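Local coordinates for protein BspA (BspA_V) (Streptococcus agalactiae serotype III, PDB 5DZ8) that is a cell wall-anchored adhesin of the antigen I/II family, represented here by its variable domain, and probably mediates attachment of the bacterium to host surfaces, at residues G33-N38 against D74-Y79; V100-K103 against P107-E110. All blocks are in the same frame, centred on the assembly; numbering follows the deposited sequence.

Contacts 1 and 2 sit in the two antiparallel sheets of the BspA variable domain. Contact 1 (33-38 with 74-79) joins second-neighbour strands of the larger sheet by apolar packing alone, whereas contact 2 (100-103 with 107-110) is a hydrogen-bonded hairpin in the smaller one. Their centres lie 14 Å apart and their nearest atoms about 4 Å, without touching. Strand 119-135, at an edge of the larger sheet, bridges the interval: Leu-123 is met by Leu-78 from contact 1 and by Phe-109 from contact 2, and Leu-129 by Val-76 and Lys-103. A bound acetate, probably from the crystallisation liquor, lies about 5 Å from the side chain of Phe-35.

Contact 1 of 2, residues G33-N38 against D74-Y79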
loop_
_atom_site.group_PDB
_atom_site.type_symbol
_atom_site.label_atom_id
_atom_site.label_comp_id
_atom_site.label_asym_id
_atom_site.label_seq_id
_atom_site.Cartn_x
_atom_site.Cartn_y
_atom_site.Cartn_z
ATOM N N GLY A 33 -20.567 -3.964 -26.429
ATOM C CA GLY A 33 -20.011 -3.327 -25.237
ATOM C C GLY A 33 -19.240 -4.303 -24.388
ATOM O O GLY A 33 -18.573 -3.896 -23.442
ATOM N N SER A 34 -19.324 -5.590 -24.707
ATOM C CA SER A 34 -18.637 -6.618 -23.957
ATOM C C SER A 34 -17.159 -6.383 -23.992
ATOM O O SER A 34 -16.588 -6.001 -25.056
ATOM C CB SER A 34 -18.922 -8.001 -24.550
ATOM O OG SER A 34 -20.250 -8.317 -24.311
ATOM N N PHE A 35 -16.518 -6.604 -22.852
ATOM C CA PHE A 35 -15.091 -6.454 -22.819
ATOM C C PHE A 35 -14.415 -7.356 -21.844
ATOM O O PHE A 35 -15.005 -7.827 -20.887
ATOM C CB PHE A 35 -14.692 -4.992 -22.537
ATOM C CG PHE A 35 -14.984 -4.526 -21.123
ATOM C CD1 PHE A 35 -14.122 -4.819 -20.092
ATOM C CD2 PHE A 35 -16.169 -3.803 -20.819
ATOM C CE1 PHE A 35 -14.398 -4.379 -18.787
ATOM C CE2 PHE A 35 -16.435 -3.356 -19.528
ATOM C CZ PHE A 35 -15.561 -3.645 -18.504
ATOM N N GLU A 36 -13.120 -7.451 -22.042
ATOM C CA GLU A 36 -12.254 -8.228 -21.231
ATOM C C GLU A 36 -10.824 -7.663 -21.305
ATOM O O GLU A 36 -10.190 -7.648 -22.375
ATOM C CB GLU A 36 -12.299 -9.648 -21.763
ATOM C CG GLU A 36 -11.239 -10.547 -21.212
ATOM C CD GLU A 36 -11.243 -11.911 -21.855
ATOM O OE1 GLU A 36 -12.349 -12.403 -22.211
ATOM O OE2 GLU A 36 -10.119 -12.481 -21.997
ATOM N N PHE A 37 -10.359 -7.196 -20.154
ATOM C CA PHE A 37 -8.943 -6.884 -19.909
ATOM C C PHE A 37 -8.151 -8.072 -19.387
ATOM O O PHE A 37 -8.568 -8.705 -18.461
ATOM C CB PHE A 37 -8.835 -5.786 -18.847
ATOM C CG PHE A 37 -9.282 -4.449 -19.335
ATOM C CD1 PHE A 37 -8.467 -3.708 -20.177
ATOM C CD2 PHE A 37 -10.521 -3.953 -19.002
ATOM C CE1 PHE A 37 -8.883 -2.482 -20.638
ATOM C CE2 PHE A 37 -10.925 -2.694 -19.431
ATOM C CZ PHE A 37 -10.100 -1.957 -20.234
ATOM N N ASN A 38 -6.981 -8.313 -19.947
ATOM C CA ASN A 38 -6.047 -9.351 -19.452
ATOM C C ASN A 38 -4.774 -8.677 -19.003
ATOM O O ASN A 38 -4.291 -7.853 -19.693
ATOM C CB ASN A 38 -5.785 -10.330 -20.598
ATOM C CG ASN A 38 -6.966 -11.272 -20.806
ATOM O OD1 ASN A 38 -7.197 -12.157 -19.990
ATOM N ND2 ASN A 38 -7.751 -11.054 -21.851
ATOM N N ASP A 74 -24.940 4.454 -21.117
ATOM C CA ASP A 74 -25.874 4.399 -19.996
ATOM C C ASP A 74 -25.186 4.014 -18.711
ATOM O O ASP A 74 -25.266 4.763 -17.729
ATOM C CB ASP A 74 -27.033 3.469 -20.310
ATOM C CG ASP A 74 -27.843 3.956 -21.512
ATOM O OD1 ASP A 74 -28.227 5.160 -21.522
ATOM O OD2 ASP A 74 -28.029 3.162 -22.482
ATOM N N SER A 75 -24.444 2.910 -18.746
ATOM C CA SER A 75 -23.745 2.432 -17.591
ATOM C C SER A 75 -22.656 1.459 -17.995
ATOM O O SER A 75 -22.537 1.130 -19.152
ATOM C CB SER A 75 -24.765 1.733 -16.709
ATOM O OG SER A 75 -25.243 0.576 -17.404
ATOM N N VAL A 76 -21.913 0.954 -17.016
ATOM C CA VAL A 76 -20.939 -0.069 -17.255
ATOM C C VAL A 76 -20.995 -1.124 -16.150
ATOM O O VAL A 76 -21.056 -0.778 -14.980
ATOM C CB VAL A 76 -19.523 0.498 -17.382
ATOM C CG1 VAL A 76 -19.127 1.348 -16.174
ATOM C CG2 VAL A 76 -18.531 -0.635 -17.596
ATOM N N THR A 77 -21.002 -2.404 -16.550
ATOM C CA THR A 77 -21.158 -3.448 -15.613
ATOM C C THR A 77 -19.872 -4.212 -15.524
ATOM O O THR A 77 -19.323 -4.572 -16.541
ATOM C CB THR A 77 -22.306 -4.385 -16.029
ATOM O OG1 THR A 77 -23.516 -3.637 -16.006
ATOM C CG2 THR A 77 -22.443 -5.528 -15.022
ATOM N N LEU A 78 -19.388 -4.450 -14.315
ATOM C CA LEU A 78 -18.312 -5.397 -14.105
ATOM C C LEU A 78 -18.860 -6.771 -13.678
ATOM O O LEU A 78 -19.619 -6.856 -12.724
ATOM C CB LEU A 78 -17.329 -4.898 -13.062
ATOM C CG LEU A 78 -16.480 -3.633 -13.332
ATOM C CD1 LEU A 78 -15.735 -3.621 -14.673
ATOM C CD2 LEU A 78 -17.324 -2.388 -13.215
ATOM N N TYR A 79 -18.407 -7.820 -14.358
ATOM C CA TYR A 79 -18.828 -9.180 -14.090
ATOM C C TYR A 79 -17.856 -9.858 -13.152
ATOM O O TYR A 79 -18.186 -10.102 -11.997
ATOM C CB TYR A 79 -18.946 -9.986 -15.384
ATOM C CG TYR A 79 -20.002 -9.518 -16.388
ATOM C CD1 TYR A 79 -21.155 -8.856 -16.001
ATOM C CD2 TYR A 79 -19.862 -9.829 -17.743
ATOM C CE1 TYR A 79 -22.091 -8.447 -16.940
ATOM C CE2 TYR A 79 -20.806 -9.455 -18.681
ATOM C CZ TYR A 79 -21.908 -8.755 -18.281
ATOM O OH TYR A 79 -22.800 -8.409 -19.238
#
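Phe-35 and Leu-78 have the nearest CA atoms of strands 34-38 and 74-79, 9.4 Å apart. The strands run roughly the same way, at 52° between their N-to-C directions, and no hydrogen bond passes between them. Strand 47-63 lies in between, antiparallel to both, and supplies their backbone partners: Gly-55 for Phe-35 and Asn-58 for Asp-74. Asp-74 and Ser-75 both face Asn-58 in a classic beta bulge.

The contact is made by the aromatic ring of Phe-35, which reaches over strand 47-63 toward the second strand. With chi1 at 70°, CG lies between the backbone N and the carbonyl carbon, and the far end of the ring arrives at the second strand. Two methyls meet its rim close to the ring plane. Phe-35 CE2 touches Val-76 CG2 at 3.9 Å, the valine side chain lying almost at right angles to the phenylalanine. Phe-35 CZ meets Leu-78 CD1 at 3.8 Å. The ring is thus held at its edge by residues two apart on one strand, with only 110 Å² buried in all. Ile-8 and Thr-29 also pack on Phe-35, while Leu-129 and Leu-123 back Val-76 and Leu-78.

Further along the first strand, Asn-38 ND2 donates a nearly straight bond (170°) to the anti lone pair of Glu-36 OE2, 2.8 Å away; Lys-52 adds a salt bridge to that oxygen.

Apolar packing between second neighbours, on one face of an antiparallel sheet and over the strand between them, joins strands 34-42 and 69-85 of the variable domain.

Contact 2 of 2, residues V100-K103 against P107-E110; sequences VLTK and PIFE
Val-100 pairs with Phe-109 in a beta hairpin whose strands, 94-101 and 107-113, are joined by a short loop and interrupted by a classic beta bulge. Ile-108 and Phe-109 both face Val-100, and the register slips by one before Leu-101 meets Pro-107 in a non-hydrogen-bonded pair, their CA atoms just 4.0 Å apart.

Ile-108, the first of the two residues facing Val-100, makes the bump. Its two branches part at CB: Ile-108 CG1, set between the backbone N and the carbonyl carbon by a chi1 of 62°, brings Ile-108 CD1 to 4.0 Å from Val-100 CG1, while Ile-108 CG2 turns to meet Thr-102 CG2 at 4.1 Å. The isoleucine also rests against the valine's carbonyl, Ile-108 CG1 lying 3.6 Å from Val-100 O. On the face bearing Leu-101 and Pro-107, the leucine's branch point packs against the CA and N of the proline, Leu-101 CG lying 3.8 Å from Pro-107 CA. Thr-102 OG1 accepts a hydrogen bond from Arg-106 N in the connecting loop.

The bulge turns on one oxygen: Val-100 O accepts both Ile-108 N, at 2.8 Å and nearly straight (178°), and Phe-109 N, at 3.3 Å and more bent (146°).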
loop_
_atom_site.group_PDB
_atom_site.type_symbol
_atom_site.label_atom_id
_atom_site.label_comp_id
_atom_site.label_asym_id
_atom_site.label_seq_id
_atom_site.Cartn_x
_atom_site.Cartn_y
_atom_site.Cartn_z
ATOM N N VAL A 100 -11.083 -1.867 -7.968
ATOM C CA VAL A 100 -11.861 -1.147 -8.947
ATOM C C VAL A 100 -12.592 -0.064 -8.200
ATOM O O VAL A 100 -13.111 -0.270 -7.100
ATOM C CB VAL A 100 -12.890 -2.079 -9.650
ATOM C CG1 VAL A 100 -13.696 -1.339 -10.658
ATOM C CG2 VAL A 100 -12.179 -3.256 -10.272
ATOM N N LEU A 101 -12.610 1.112 -8.796
ATOM C CA LEU A 101 -13.302 2.242 -8.208
ATOM C C LEU A 101 -14.104 2.940 -9.258
ATOM O O LEU A 101 -13.823 2.820 -10.441
ATOM C CB LEU A 101 -12.312 3.249 -7.590
ATOM C CG LEU A 101 -11.162 2.749 -6.734
ATOM C CD1 LEU A 101 -10.002 2.344 -7.612
ATOM C CD2 LEU A 101 -10.671 3.831 -5.795
ATOM N N THR A 102 -15.048 3.750 -8.809
ATOM C CA THR A 102 -15.847 4.550 -9.709
ATOM C C THR A 102 -14.983 5.663 -10.296
ATOM O O THR A 102 -13.883 5.923 -9.815
ATOM C CB THR A 102 -17.000 5.220 -8.966
ATOM O OG1 THR A 102 -16.437 6.021 -7.921
ATOM C CG2 THR A 102 -17.949 4.182 -8.400
ATOM N N LYS A 103 -15.473 6.298 -11.345
ATOM C CA LYS A 103 -14.861 7.571 -11.780
ATOM C C LYS A 103 -14.565 8.567 -10.684
ATOM O O LYS A 103 -13.651 9.360 -10.826
ATOM C CB LYS A 103 -15.796 8.377 -12.607
ATOM C CG LYS A 103 -16.055 7.894 -13.966
ATOM C CD LYS A 103 -17.228 8.731 -14.458
ATOM C CE LYS A 103 -18.520 8.290 -13.801
ATOM N NZ LYS A 103 -19.579 9.297 -13.971
ATOM N N PRO A 107 -14.253 3.195 -3.995
ATOM C CA PRO A 107 -13.947 1.804 -4.268
ATOM C C PRO A 107 -15.176 0.914 -4.281
ATOM O O PRO A 107 -16.103 1.111 -3.524
ATOM C CB PRO A 107 -12.963 1.405 -3.149
ATOM C CG PRO A 107 -13.106 2.430 -2.080
ATOM C CD PRO A 107 -13.984 3.544 -2.587
ATOM N N ILE A 108 -15.206 -0.032 -5.204
ATOM C CA ILE A 108 -16.311 -0.986 -5.261
ATOM C C ILE A 108 -15.820 -2.432 -5.249
ATOM O O ILE A 108 -16.582 -3.356 -5.095
ATOM C CB ILE A 108 -17.286 -0.651 -6.413
ATOM C CG1 ILE A 108 -16.595 -0.731 -7.785
ATOM C CG2 ILE A 108 -17.890 0.757 -6.212
ATOM C CD1 ILE A 108 -17.126 -1.859 -8.629
ATOM N N PHE A 109 -14.531 -2.662 -5.350
ATOM C CA PHE A 109 -14.063 -4.027 -5.217
ATOM C C PHE A 109 -12.620 -3.897 -4.798
ATOM O O PHE A 109 -11.881 -3.018 -5.278
ATOM C CB PHE A 109 -14.214 -4.793 -6.571
ATOM C CG PHE A 109 -13.532 -6.128 -6.594
ATOM C CD1 PHE A 109 -14.092 -7.226 -5.915
ATOM C CD2 PHE A 109 -12.294 -6.299 -7.268
ATOM C CE1 PHE A 109 -13.455 -8.466 -5.941
ATOM C CE2 PHE A 109 -11.654 -7.535 -7.281
ATOM C CZ PHE A 109 -12.220 -8.623 -6.608
ATOM N N GLU A 110 -12.229 -4.780 -3.921
ATOM C CA GLU A 110 -10.869 -4.843 -3.424
ATOM C C GLU A 110 -10.505 -6.275 -3.135
ATOM O O GLU A 110 -11.247 -6.986 -2.516
ATOM C CB GLU A 110 -10.720 -4.023 -2.159
ATOM C CG GLU A 110 -9.270 -3.968 -1.720
ATOM C CD GLU A 110 -8.989 -2.901 -0.662
ATOM O OE1 GLU A 110 -9.533 -1.755 -0.694
ATOM O OE2 GLU A 110 -8.196 -3.240 0.209
#